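Local coordinates for histidine--tRNA ligase (Thermus thermophilus, PDB 1H4V), which catalyses the ATP-dependent joining of L-histidine to tRNA(His), giving histidyl-tRNA(His), AMP and diphosphate, at residues A[18-23]-A[123-128]; A[50-55]-A[259-264]; A[63-68]-A[75-80]; A[88-93]-A[298-303]; A[112-115]-A[121-124]. One frame throughout, in Å; residues are numbered along the deposited sequence.

Contact 1: residues A[18-23]-A[123-128]. With SO4 (sulfate ion), chain B.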
# COMPACT_ATOMS: atom_id res chain seq x y z
N ARG A 18 7.83 6.22 7.43
CA ARG A 18 8.45 5.12 8.15
C ARG A 18 7.63 4.74 9.38
O ARG A 18 7.54 3.56 9.72
CB ARG A 18 9.89 5.48 8.51
CG ARG A 18 10.85 5.37 7.31
CD ARG A 18 12.23 5.96 7.62
NE ARG A 18 12.82 5.36 8.82
CZ ARG A 18 13.65 5.99 9.64
NH1 ARG A 18 13.99 7.25 9.39
NH2 ARG A 18 14.15 5.37 10.70
N MET A 19 7.02 5.73 10.02
CA MET A 19 6.20 5.45 11.19
C MET A 19 4.98 4.62 10.76
O MET A 19 4.63 3.65 11.41
CB MET A 19 5.75 6.76 11.85
CG MET A 19 5.13 6.55 13.21
SD MET A 19 6.20 5.55 14.30
CE MET A 19 7.34 6.79 14.86
N HIS A 20 4.34 5.01 9.65
CA HIS A 20 3.18 4.30 9.14
C HIS A 20 3.55 2.86 8.77
O HIS A 20 2.78 1.93 9.02
CB HIS A 20 2.61 4.98 7.88
CG HIS A 20 1.70 6.13 8.18
ND1 HIS A 20 0.60 6.42 7.40
CD2 HIS A 20 1.73 7.06 9.16
CE1 HIS A 20 -0.02 7.47 7.90
NE2 HIS A 20 0.64 7.88 8.97
N GLN A 21 4.72 2.69 8.16
CA GLN A 21 5.16 1.36 7.75
C GLN A 21 5.45 0.47 8.96
O GLN A 21 5.24 -0.73 8.90
CB GLN A 21 6.39 1.46 6.84
CG GLN A 21 6.11 2.30 5.59
CD GLN A 21 7.30 2.46 4.69
OE1 GLN A 21 8.40 2.77 5.16
NE2 GLN A 21 7.10 2.29 3.39
N ARG A 22 5.92 1.07 10.05
CA ARG A 22 6.22 0.30 11.25
C ARG A 22 4.91 -0.19 11.85
O ARG A 22 4.77 -1.36 12.23
CB ARG A 22 6.95 1.16 12.28
CG ARG A 22 8.44 1.25 12.06
CD ARG A 22 9.15 1.40 13.39
NE ARG A 22 10.59 1.57 13.25
CZ ARG A 22 11.43 1.59 14.28
NH1 ARG A 22 10.96 1.45 15.51
NH2 ARG A 22 12.73 1.78 14.08
N ILE A 23 3.96 0.73 11.93
CA ILE A 23 2.65 0.42 12.49
C ILE A 23 2.00 -0.72 11.73
O ILE A 23 1.52 -1.68 12.35
CB ILE A 23 1.76 1.68 12.45
CG1 ILE A 23 2.39 2.76 13.35
CG2 ILE A 23 0.36 1.34 12.95
CD1 ILE A 23 1.69 4.09 13.31
N GLN A 123 -8.52 11.59 3.75
CA GLN A 123 -7.91 10.33 3.35
C GLN A 123 -7.08 9.90 4.55
O GLN A 123 -6.17 10.61 4.96
CB GLN A 123 -6.96 10.42 2.14
CG GLN A 123 -6.40 9.01 1.79
CD GLN A 123 -5.46 8.92 0.59
OE1 GLN A 123 -5.70 9.51 -0.46
NE2 GLN A 123 -4.39 8.15 0.73
N PHE A 124 -7.43 8.77 5.15
CA PHE A 124 -6.67 8.27 6.28
C PHE A 124 -6.40 6.81 6.01
O PHE A 124 -6.88 6.27 5.01
CB PHE A 124 -7.43 8.47 7.60
CG PHE A 124 -8.83 7.89 7.61
CD1 PHE A 124 -9.10 6.68 8.22
CD2 PHE A 124 -9.89 8.59 7.02
CE1 PHE A 124 -10.39 6.15 8.26
CE2 PHE A 124 -11.19 8.08 7.05
CZ PHE A 124 -11.44 6.86 7.67
N HIS A 125 -5.62 6.18 6.87
CA HIS A 125 -5.31 4.77 6.70
C HIS A 125 -5.69 4.00 7.95
O HIS A 125 -5.58 4.49 9.07
CB HIS A 125 -3.82 4.58 6.43
CG HIS A 125 -3.33 5.30 5.21
ND1 HIS A 125 -3.18 6.68 5.16
CD2 HIS A 125 -3.01 4.85 3.97
CE1 HIS A 125 -2.79 7.04 3.95
NE2 HIS A 125 -2.68 5.95 3.21
N GLN A 126 -6.18 2.79 7.76
CA GLN A 126 -6.51 2.00 8.92
C GLN A 126 -6.21 0.55 8.69
O GLN A 126 -6.07 0.10 7.55
CB GLN A 126 -7.98 2.19 9.34
CG GLN A 126 -9.05 1.91 8.32
CD GLN A 126 -10.45 1.96 8.95
OE1 GLN A 126 -10.78 2.89 9.69
NE2 GLN A 126 -11.27 0.95 8.65
N VAL A 127 -6.05 -0.16 9.80
CA VAL A 127 -5.79 -1.59 9.74
C VAL A 127 -7.08 -2.26 10.15
O VAL A 127 -7.69 -1.87 11.14
CB VAL A 127 -4.66 -1.99 10.71
CG1 VAL A 127 -4.62 -3.51 10.85
CG2 VAL A 127 -3.32 -1.44 10.20
N ASN A 128 -7.51 -3.25 9.38
CA ASN A 128 -8.74 -3.96 9.71
C ASN A 128 -8.46 -5.42 9.95
O ASN A 128 -7.62 -6.02 9.29
CB ASN A 128 -9.77 -3.86 8.58
CG ASN A 128 -10.52 -2.54 8.58
OD1 ASN A 128 -10.04 -1.53 8.07
ND2 ASN A 128 -11.72 -2.55 9.15
S SO4 B . 12.75 1.84 9.91
O1 SO4 B . 13.56 2.52 10.93
O2 SO4 B . 11.64 1.12 10.55
O3 SO4 B . 13.57 0.88 9.16
O4 SO4 B . 12.22 2.84 8.96
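Sulfate O1 is held by two arginines one helical turn apart: R18 NH2 donates to sulfate O1 at 2.9 Å, and R22 NH2 reaches it weakly. R18 NE donates to sulfate O4 at 2.6 Å and R22 NE to sulfate O2 at 2.9 Å, so both guanidinium edges face the anion, probably from the crystallisation liquor. On the other side of the helix, H20 meets H125 of the strand, H20 CE1 standing 4.3 Å from H125 ND1, a nitrogen that is hydrogen-bonded to E310. The two imidazoles form an offset edge-to-face pair, with centroids 5.7 Å apart and planes at 72°, the edge of H20 turned to the face of H125. H20 reaches across with its CG anti to its carbonyl carbon (chi1 -82°). This joins helix 14-33, corresponding to the motif 1 helix of class II synthetases, to strand 123-132 of the catalytic sheet. Two N-H edges thus serve one anion, while helix and strand meet through the imidazole pair, with no hydrogen bond between them.

Contact 2: residues A[50-55]-A[259-264]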
# COMPACT_ATOMS: atom_id res chain seq x y z
N PHE A 50 -21.49 -0.12 0.46
CA PHE A 50 -21.35 0.70 1.65
C PHE A 50 -22.58 1.35 2.24
O PHE A 50 -22.47 2.09 3.22
CB PHE A 50 -20.26 1.74 1.40
CG PHE A 50 -18.92 1.14 1.06
CD1 PHE A 50 -18.34 1.36 -0.19
CD2 PHE A 50 -18.26 0.33 1.97
CE1 PHE A 50 -17.12 0.77 -0.51
CE2 PHE A 50 -17.05 -0.26 1.66
CZ PHE A 50 -16.47 -0.04 0.42
N GLU A 51 -23.76 1.10 1.66
CA GLU A 51 -25.00 1.67 2.20
C GLU A 51 -25.36 0.84 3.44
O GLU A 51 -25.29 -0.38 3.42
CB GLU A 51 -26.11 1.63 1.14
CG GLU A 51 -25.76 2.43 -0.12
CD GLU A 51 -26.88 2.49 -1.14
OE1 GLU A 51 -27.43 1.41 -1.50
OE2 GLU A 51 -27.22 3.60 -1.60
N LYS A 52 -25.74 1.52 4.52
CA LYS A 52 -26.06 0.84 5.77
C LYS A 52 -27.51 0.40 5.98
O LYS A 52 -27.82 -0.26 6.97
CB LYS A 52 -25.63 1.70 6.96
CG LYS A 52 -24.21 2.22 6.84
CD LYS A 52 -23.23 1.08 6.59
CE LYS A 52 -21.83 1.61 6.35
NZ LYS A 52 -20.91 0.52 5.95
N GLY A 53 -28.39 0.77 5.06
CA GLY A 53 -29.78 0.40 5.21
C GLY A 53 -30.71 1.57 4.96
O GLY A 53 -30.25 2.70 4.79
N VAL A 54 -32.01 1.31 4.92
CA VAL A 54 -32.98 2.36 4.67
C VAL A 54 -33.28 3.19 5.92
O VAL A 54 -33.82 2.69 6.91
CB VAL A 54 -34.29 1.77 4.13
CG1 VAL A 54 -35.24 2.89 3.74
CG2 VAL A 54 -34.00 0.87 2.93
N GLY A 55 -32.93 4.47 5.83
CA GLY A 55 -33.14 5.40 6.93
C GLY A 55 -32.39 6.69 6.64
O GLY A 55 -31.16 6.73 6.73
N ARG A 259 -23.84 1.10 19.38
CA ARG A 259 -23.79 0.82 17.95
C ARG A 259 -25.23 0.95 17.46
O ARG A 259 -26.06 0.08 17.71
CB ARG A 259 -23.28 -0.59 17.70
CG ARG A 259 -21.94 -0.92 18.35
CD ARG A 259 -20.76 -0.18 17.74
NE ARG A 259 -19.51 -0.62 18.34
CZ ARG A 259 -18.34 0.00 18.24
NH1 ARG A 259 -18.25 1.12 17.54
NH2 ARG A 259 -17.27 -0.49 18.85
N GLY A 260 -25.52 2.04 16.76
CA GLY A 260 -26.86 2.30 16.28
C GLY A 260 -27.38 1.49 15.11
O GLY A 260 -28.58 1.20 15.05
N LEU A 261 -26.51 1.12 14.19
CA LEU A 261 -26.92 0.35 13.01
C LEU A 261 -27.50 -1.00 13.38
O LEU A 261 -27.02 -1.67 14.29
CB LEU A 261 -25.75 0.19 12.05
CG LEU A 261 -25.21 1.52 11.50
CD1 LEU A 261 -24.00 1.25 10.62
CD2 LEU A 261 -26.30 2.25 10.72
N ASP A 262 -28.53 -1.40 12.64
CA ASP A 262 -29.23 -2.66 12.88
C ASP A 262 -28.44 -3.96 12.72
O ASP A 262 -28.88 -5.01 13.20
CB ASP A 262 -30.48 -2.72 12.01
CG ASP A 262 -31.54 -1.70 12.41
OD1 ASP A 262 -32.17 -1.89 13.47
OD2 ASP A 262 -31.73 -0.70 11.68
N TYR A 263 -27.29 -3.93 12.06
CA TYR A 263 -26.54 -5.16 11.89
C TYR A 263 -25.49 -5.43 12.97
O TYR A 263 -24.87 -6.49 12.98
CB TYR A 263 -25.90 -5.22 10.49
CG TYR A 263 -24.90 -4.13 10.15
CD1 TYR A 263 -23.60 -4.18 10.64
CD2 TYR A 263 -25.25 -3.09 9.29
CE1 TYR A 263 -22.65 -3.23 10.28
CE2 TYR A 263 -24.31 -2.13 8.93
CZ TYR A 263 -23.02 -2.21 9.42
OH TYR A 263 -22.09 -1.26 9.06
N TYR A 264 -25.31 -4.48 13.89
CA TYR A 264 -24.37 -4.67 14.98
C TYR A 264 -25.05 -5.47 16.07
O TYR A 264 -26.19 -5.17 16.45
CB TYR A 264 -23.89 -3.32 15.54
CG TYR A 264 -22.90 -2.62 14.64
CD1 TYR A 264 -23.26 -1.47 13.93
CD2 TYR A 264 -21.60 -3.11 14.48
CE1 TYR A 264 -22.35 -0.82 13.10
CE2 TYR A 264 -20.69 -2.47 13.65
CZ TYR A 264 -21.07 -1.33 12.96
OH TYR A 264 -20.16 -0.69 12.15
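K52 runs obliquely over two side chains of the 259-264 loop, its root against L261 and its middle against Y263. Both methyls of L261 face the start of the lysine chain: CD2 lies 3.9 Å from K52 CB, and CD1 lies 3.9 Å from K52 CG. A bend at chi2 (-53°) then turns the otherwise extended chain past the phenol, where K52 CD comes within 3.6 Å of Y263 OH, at the ring edge and near its plane. K52 NZ goes on to E81, with which it makes a salt bridge. The sequence from R259 to Y264, RGLDYY, is a signature of histidyl-tRNA synthetases that in relatives lies at the histidine site; here L261 to Y264 form a type I beta turn, its closing bond from Y264 N to L261 O weak. Within the turn, side chains also lie over one another. L261 CB sits 4.1 Å above one face of the Y263 ring, toward the rim, and Y263 CE1 in turn lies over a face of Y264. With chi1 at 62°, Y263 CG stands between its backbone N and carbonyl carbon, and the hydroxyl is carried to the lysine's methylenes.

Contact 3: residues A[63-68]-A[75-80]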
# COMPACT_ATOMS: atom_id res chain seq x y z
N LYS A 63 -23.64 11.98 2.51
CA LYS A 63 -22.91 13.21 2.21
C LYS A 63 -21.45 13.06 2.57
O LYS A 63 -20.59 13.74 2.01
CB LYS A 63 -23.51 14.39 2.99
CG LYS A 63 -23.60 14.18 4.51
CD LYS A 63 -24.31 15.36 5.21
CE LYS A 63 -24.61 15.07 6.69
NZ LYS A 63 -25.29 16.20 7.41
N GLU A 64 -21.18 12.15 3.49
CA GLU A 64 -19.82 11.90 3.96
C GLU A 64 -19.08 10.77 3.25
O GLU A 64 -18.18 10.16 3.82
CB GLU A 64 -19.85 11.67 5.47
CG GLU A 64 -20.25 12.91 6.26
CD GLU A 64 -19.48 13.03 7.57
OE1 GLU A 64 -19.69 12.17 8.46
OE2 GLU A 64 -18.66 13.97 7.69
N MET A 65 -19.43 10.51 1.99
CA MET A 65 -18.78 9.47 1.19
C MET A 65 -18.53 10.00 -0.22
O MET A 65 -19.40 10.63 -0.81
CB MET A 65 -19.66 8.22 1.10
CG MET A 65 -19.49 7.22 2.23
SD MET A 65 -20.68 5.84 2.11
CE MET A 65 -20.85 5.65 0.36
N PHE A 66 -17.34 9.75 -0.76
CA PHE A 66 -17.04 10.19 -2.11
C PHE A 66 -17.69 9.19 -3.06
O PHE A 66 -17.25 8.05 -3.18
CB PHE A 66 -15.53 10.24 -2.37
CG PHE A 66 -14.81 11.29 -1.57
CD1 PHE A 66 -14.12 10.94 -0.42
CD2 PHE A 66 -14.78 12.61 -2.00
CE1 PHE A 66 -13.41 11.90 0.31
CE2 PHE A 66 -14.08 13.58 -1.28
CZ PHE A 66 -13.39 13.23 -0.13
N THR A 67 -18.74 9.64 -3.74
CA THR A 67 -19.48 8.80 -4.66
C THR A 67 -19.44 9.41 -6.05
O THR A 67 -19.29 10.62 -6.21
CB THR A 67 -20.94 8.69 -4.20
OG1 THR A 67 -20.97 8.21 -2.86
CG2 THR A 67 -21.73 7.73 -5.09
N PHE A 68 -19.58 8.58 -7.07
CA PHE A 68 -19.57 9.07 -8.44
C PHE A 68 -19.91 7.92 -9.36
O PHE A 68 -19.84 6.76 -8.96
CB PHE A 68 -18.18 9.63 -8.78
CG PHE A 68 -17.08 8.61 -8.72
CD1 PHE A 68 -16.71 7.88 -9.84
CD2 PHE A 68 -16.42 8.36 -7.52
CE1 PHE A 68 -15.71 6.91 -9.78
CE2 PHE A 68 -15.41 7.40 -7.43
CZ PHE A 68 -15.05 6.66 -8.57
N SER A 75 -23.18 3.54 -10.10
CA SER A 75 -22.75 4.34 -8.96
C SER A 75 -21.52 3.68 -8.31
O SER A 75 -21.55 2.49 -8.00
CB SER A 75 -23.88 4.46 -7.94
OG SER A 75 -23.55 5.38 -6.91
N LEU A 76 -20.46 4.46 -8.12
CA LEU A 76 -19.22 3.97 -7.53
C LEU A 76 -18.88 4.82 -6.31
O LEU A 76 -19.13 6.02 -6.29
CB LEU A 76 -18.09 4.06 -8.56
CG LEU A 76 -17.57 2.79 -9.26
CD1 LEU A 76 -18.70 1.91 -9.73
CD2 LEU A 76 -16.69 3.21 -10.43
N THR A 77 -18.30 4.19 -5.29
CA THR A 77 -17.93 4.90 -4.07
C THR A 77 -16.52 4.56 -3.56
O THR A 77 -16.11 3.41 -3.54
CB THR A 77 -18.96 4.63 -2.93
OG1 THR A 77 -20.19 5.33 -3.20
CG2 THR A 77 -18.42 5.09 -1.58
N LEU A 78 -15.78 5.59 -3.17
CA LEU A 78 -14.44 5.43 -2.63
C LEU A 78 -14.58 4.76 -1.26
O LEU A 78 -15.38 5.20 -0.44
CB LEU A 78 -13.76 6.80 -2.48
CG LEU A 78 -12.69 7.21 -3.49
CD1 LEU A 78 -13.08 6.83 -4.89
CD2 LEU A 78 -12.46 8.70 -3.39
N ARG A 79 -13.83 3.69 -1.04
CA ARG A 79 -13.88 2.95 0.22
C ARG A 79 -13.85 3.83 1.48
O ARG A 79 -12.85 4.50 1.76
CB ARG A 79 -12.71 1.96 0.28
CG ARG A 79 -12.73 1.08 1.50
CD ARG A 79 -11.31 0.67 1.85
NE ARG A 79 -10.74 -0.21 0.84
CZ ARG A 79 -9.46 -0.21 0.51
NH1 ARG A 79 -8.62 0.63 1.09
NH2 ARG A 79 -9.02 -1.08 -0.39
N PRO A 80 -14.94 3.83 2.27
CA PRO A 80 -15.07 4.61 3.50
C PRO A 80 -14.78 3.79 4.76
O PRO A 80 -14.54 4.34 5.84
CB PRO A 80 -16.51 5.07 3.47
CG PRO A 80 -17.18 3.84 2.96
CD PRO A 80 -16.27 3.36 1.83
O HOH W 1 -15.75 7.80 0.49
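F68, L76 and L78 make the apolar centre of the beta hairpin of strands 67-69 and 75-78. With F68 CG between its backbone N and carbonyl carbon (chi1 62°), the ring comes to L76 CB, which lies over one face, 4.1 Å from the centroid and 19° off the normal, a CH-pi contact, while L78 CD1 meets the ring edge 3.5 Å from F68 CE2. L78 CD2 packs 3.6 Å from F66 CB. Because F68 also meets F68 of the second subunit, an alanine here, taking the ring from L76 CB and L78 CD1, would probably open a gap at the dimer interface. Farther out, M65 CG touches P80 CB at 3.9 Å. F68 and L76 are an antiparallel hydrogen-bonded pair, and L78 N donates to F66 O at 2.9 Å. T67 and T77, the non-hydrogen-bonded pair, join OG1 to OG1 at 3.0 Å, and T77 OG1 also bonds T47. One water accepts from F66 N and donates to L78 O, 2.8 Å from each.

Contact 4: residues A[88-93]-A[298-303]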
# COMPACT_ATOMS: atom_id res chain seq x y z
N ARG A 88 -17.78 -8.47 1.61
CA ARG A 88 -18.11 -8.57 0.20
C ARG A 88 -17.11 -9.49 -0.50
O ARG A 88 -17.45 -10.19 -1.45
CB ARG A 88 -18.10 -7.17 -0.44
CG ARG A 88 -18.66 -7.08 -1.87
CD ARG A 88 -17.64 -7.53 -2.90
NE ARG A 88 -16.40 -6.76 -2.81
CZ ARG A 88 -15.21 -7.21 -3.16
NH1 ARG A 88 -15.07 -8.43 -3.64
NH2 ARG A 88 -14.14 -6.44 -3.01
N ALA A 89 -15.87 -9.50 -0.01
CA ALA A 89 -14.84 -10.36 -0.59
C ALA A 89 -15.03 -11.81 -0.15
O ALA A 89 -14.85 -12.74 -0.94
CB ALA A 89 -13.45 -9.86 -0.19
N TYR A 90 -15.40 -12.00 1.12
CA TYR A 90 -15.63 -13.33 1.68
C TYR A 90 -16.73 -14.02 0.85
O TYR A 90 -16.66 -15.21 0.56
CB TYR A 90 -16.08 -13.19 3.14
CG TYR A 90 -16.50 -14.46 3.83
CD1 TYR A 90 -15.61 -15.18 4.64
CD2 TYR A 90 -17.82 -14.92 3.75
CE1 TYR A 90 -16.02 -16.31 5.35
CE2 TYR A 90 -18.25 -16.05 4.46
CZ TYR A 90 -17.35 -16.74 5.26
OH TYR A 90 -17.77 -17.84 5.98
N LEU A 91 -17.73 -13.23 0.48
CA LEU A 91 -18.85 -13.70 -0.32
C LEU A 91 -18.43 -14.00 -1.76
O LEU A 91 -18.69 -15.08 -2.27
CB LEU A 91 -19.95 -12.63 -0.34
CG LEU A 91 -21.16 -12.76 0.59
CD1 LEU A 91 -20.87 -13.68 1.77
CD2 LEU A 91 -21.55 -11.37 1.05
N GLU A 92 -17.77 -13.03 -2.40
CA GLU A 92 -17.37 -13.19 -3.78
C GLU A 92 -16.49 -14.41 -4.04
O GLU A 92 -16.65 -15.09 -5.06
CB GLU A 92 -16.66 -11.93 -4.28
CG GLU A 92 -16.41 -11.91 -5.79
CD GLU A 92 -15.90 -10.58 -6.31
OE1 GLU A 92 -16.50 -9.53 -5.98
OE2 GLU A 92 -14.90 -10.58 -7.05
N HIS A 93 -15.57 -14.70 -3.12
CA HIS A 93 -14.67 -15.82 -3.32
C HIS A 93 -15.07 -17.13 -2.67
O HIS A 93 -14.27 -18.06 -2.60
CB HIS A 93 -13.26 -15.40 -2.88
CG HIS A 93 -12.76 -14.21 -3.63
ND1 HIS A 93 -12.40 -14.27 -4.96
CD2 HIS A 93 -12.66 -12.91 -3.27
CE1 HIS A 93 -12.10 -13.05 -5.39
NE2 HIS A 93 -12.26 -12.21 -4.38
N PRO A 298 -25.68 -15.09 2.46
CA PRO A 298 -26.34 -15.83 3.53
C PRO A 298 -25.92 -15.24 4.86
O PRO A 298 -25.20 -14.24 4.91
CB PRO A 298 -25.81 -17.25 3.34
CG PRO A 298 -24.41 -17.00 2.83
CD PRO A 298 -24.65 -15.92 1.80
N ARG A 299 -26.37 -15.85 5.95
CA ARG A 299 -26.01 -15.38 7.27
C ARG A 299 -24.54 -15.69 7.52
O ARG A 299 -24.10 -16.82 7.33
CB ARG A 299 -26.85 -16.09 8.33
CG ARG A 299 -26.33 -15.91 9.75
CD ARG A 299 -27.05 -16.81 10.73
NE ARG A 299 -26.66 -16.51 12.11
CZ ARG A 299 -26.80 -15.33 12.69
NH1 ARG A 299 -27.34 -14.32 12.01
NH2 ARG A 299 -26.42 -15.14 13.95
N VAL A 300 -23.77 -14.69 7.92
CA VAL A 300 -22.35 -14.88 8.21
C VAL A 300 -21.98 -14.10 9.46
O VAL A 300 -21.84 -12.88 9.42
CB VAL A 300 -21.45 -14.39 7.06
CG1 VAL A 300 -19.97 -14.56 7.46
CG2 VAL A 300 -21.75 -15.17 5.79
N PRO A 301 -21.82 -14.79 10.59
CA PRO A 301 -21.45 -14.15 11.86
C PRO A 301 -20.09 -13.49 11.71
O PRO A 301 -19.22 -14.03 11.02
CB PRO A 301 -21.40 -15.31 12.85
CG PRO A 301 -22.30 -16.35 12.23
CD PRO A 301 -21.96 -16.25 10.77
N GLY A 302 -19.90 -12.35 12.34
CA GLY A 302 -18.62 -11.68 12.21
C GLY A 302 -18.25 -10.85 13.41
O GLY A 302 -19.10 -10.40 14.16
N VAL A 303 -16.95 -10.66 13.60
CA VAL A 303 -16.46 -9.86 14.70
C VAL A 303 -15.07 -9.42 14.28
O VAL A 303 -14.35 -10.17 13.62
CB VAL A 303 -16.41 -10.68 16.03
CG1 VAL A 303 -15.44 -11.84 15.89
CG2 VAL A 303 -16.00 -9.78 17.18
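The last turn of helix 83-92 meets the loop leading into strand 302-308, which corresponds to the motif 3 strand of class II synthetases, through Y90 and L91 on the helix and P298 and V300 on the loop. The centre is Y90 against V300. Their side chains come from opposite directions, and both valine methyls, V300 CG1 and CG2, meet Y90 CE2 from one side, each at 3.8 Å. The approach to the ring is oblique. Y90 reaches this place with CG anti to the backbone N (chi1 174°), and its hydroxyl continues past the valine to a hydrogen bond with Q100. L91 adds a looser contact: its CD1 lies 4.4 Å from P298 CD and 4.4 Å from V300 CG2, and this methyl also stands at the edge of the Y90 ring, near its plane. The contact is wholly apolar. Beyond it, L132 of strand 123-132 touches both Y90 and V300, and S292 of helix 291-294 touches both L91 and V300. On the helix's other flank R88 NH1 makes a salt bridge to E92 OE1 at 3.0 Å, and R88 is also paired with E45 and with D11 of the second subunit. Helix 83-92 thus lies between the second subunit and the ends of two central strands, 123-132 and 302-308, of the largely antiparallel sheet that is the hallmark of class II catalytic domains.

Contact 5: residues A[112-115]-A[121-124]; sequences RAER and YRQF
A polar contact, with an arginine lying against a phenyl ring, joins the two arms of the loop between strands 102-111 and 123-132, with R112 and E114 on one arm and Y121, R122 and F124 on the other. The sequence F111 to E114, FRAE, fits the motif 2 signature of class II synthetases, whose arginine in relatives contacts ATP. The backbone bond R112 N to R122 O, 2.8 Å and nearly straight at 171°, ties the arms at their base. Above it R112 NH1 lies over one face of the F124 ring near its rim, 3.8 Å from F124 CE2, the guanidinium and ring planes 26° apart. R112 gets there by a chain bent at chi3 (69°). The same guanidinium offers its edge to E114: R112 NH2 forms a salt bridge with E114 OE2 at 3.2 Å, in the guanidinium plane. E114, poorly ordered, also receives a weak bond from Y121 N. Replacing R112 by an alanine would probably uncover the face of F124 and leave the E114 carboxylate without its charged mate. The buried R122 runs on to the R7 carbonyl and to a salt bridge with D70 of the second subunit. The contact sits at the loop end, where strands 102-111 and 123-132 are connected, with E310 of helix 309-318 against Y121 and F124, and F66 against A113 and R122.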
# COMPACT_ATOMS: atom_id res chain seq x y z
N ARG A 112 -13.17 9.82 3.59
CA ARG A 112 -14.21 10.49 4.37
C ARG A 112 -14.38 11.86 3.72
O ARG A 112 -13.41 12.57 3.51
CB ARG A 112 -13.68 10.66 5.81
CG ARG A 112 -14.70 10.95 6.89
CD ARG A 112 -14.08 10.64 8.27
NE ARG A 112 -13.02 11.60 8.62
CZ ARG A 112 -12.04 11.33 9.50
NH1 ARG A 112 -11.97 10.14 10.10
NH2 ARG A 112 -11.14 12.25 9.81
N ALA A 113 -15.60 12.24 3.38
CA ALA A 113 -15.82 13.53 2.74
C ALA A 113 -16.26 14.63 3.71
O ALA A 113 -17.44 14.93 3.82
CB ALA A 113 -16.82 13.37 1.62
N GLU A 114 -15.30 15.24 4.40
CA GLU A 114 -15.57 16.33 5.32
C GLU A 114 -15.14 17.60 4.60
O GLU A 114 -14.55 17.54 3.52
CB GLU A 114 -14.77 16.15 6.61
CG GLU A 114 -13.26 16.05 6.43
CD GLU A 114 -12.51 15.84 7.76
OE1 GLU A 114 -12.45 16.80 8.56
OE2 GLU A 114 -12.00 14.73 8.00
N ARG A 115 -15.44 18.75 5.19
CA ARG A 115 -15.07 20.02 4.57
C ARG A 115 -13.57 20.23 4.72
O ARG A 115 -13.02 20.06 5.81
CB ARG A 115 -15.80 21.18 5.23
CG ARG A 115 -17.30 21.07 5.11
CD ARG A 115 -17.97 22.08 5.99
NE ARG A 115 -19.43 22.01 5.85
CZ ARG A 115 -20.08 22.19 4.69
NH1 ARG A 115 -19.40 22.44 3.57
NH2 ARG A 115 -21.41 22.13 4.64
N TYR A 121 -8.70 14.60 8.53
CA TYR A 121 -8.27 13.79 7.39
C TYR A 121 -9.44 13.34 6.53
O TYR A 121 -10.43 12.83 7.04
CB TYR A 121 -7.52 12.53 7.86
CG TYR A 121 -6.12 12.78 8.40
CD1 TYR A 121 -5.10 13.28 7.57
CD2 TYR A 121 -5.80 12.48 9.73
CE1 TYR A 121 -3.81 13.47 8.06
CE2 TYR A 121 -4.52 12.67 10.22
CZ TYR A 121 -3.52 13.16 9.39
OH TYR A 121 -2.25 13.33 9.88
N ARG A 122 -9.32 13.53 5.22
CA ARG A 122 -10.35 13.08 4.29
C ARG A 122 -9.84 11.77 3.71
O ARG A 122 -10.61 10.94 3.24
CB ARG A 122 -10.62 14.14 3.22
CG ARG A 122 -11.44 15.31 3.76
CD ARG A 122 -11.34 16.54 2.86
NE ARG A 122 -12.33 16.55 1.79
CZ ARG A 122 -12.21 17.27 0.69
NH1 ARG A 122 -11.14 18.04 0.50
NH2 ARG A 122 -13.17 17.24 -0.23
N GLN A 123 -8.52 11.59 3.75
CA GLN A 123 -7.91 10.33 3.35
C GLN A 123 -7.08 9.90 4.55
O GLN A 123 -6.17 10.61 4.96
CB GLN A 123 -6.96 10.42 2.14
CG GLN A 123 -6.40 9.01 1.79
CD GLN A 123 -5.46 8.92 0.59
OE1 GLN A 123 -5.70 9.51 -0.46
NE2 GLN A 123 -4.39 8.15 0.73
N PHE A 124 -7.43 8.77 5.15
CA PHE A 124 -6.67 8.27 6.28
C PHE A 124 -6.40 6.81 6.01
O PHE A 124 -6.88 6.27 5.01
CB PHE A 124 -7.43 8.47 7.60
CG PHE A 124 -8.83 7.89 7.61
CD1 PHE A 124 -9.10 6.68 8.22
CD2 PHE A 124 -9.89 8.59 7.02
CE1 PHE A 124 -10.39 6.15 8.26
CE2 PHE A 124 -11.19 8.08 7.05
CZ PHE A 124 -11.44 6.86 7.67

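All five contacts lie in the catalytic part of the chain. Contacts 1 and 5 share Q123 and F124 on strand 123-132, their centres about 15 Å apart. Contact 3 touches contact 5, with F66 CE1 3.3 Å from R112 O, and contact 2, with F50 CD1 3.5 Å from P80 CD, so the hairpin bridges the motif 2 loop and the loop holding K52. Contacts 2 and 5, whose motifs in relatives serve histidine and ATP, have centres about 21 Å apart in this ligand-free structure. Contact 4, about 25 Å from contact 1 by centres, reaches the same sheet. Every contact except contact 2 also touches the second subunit.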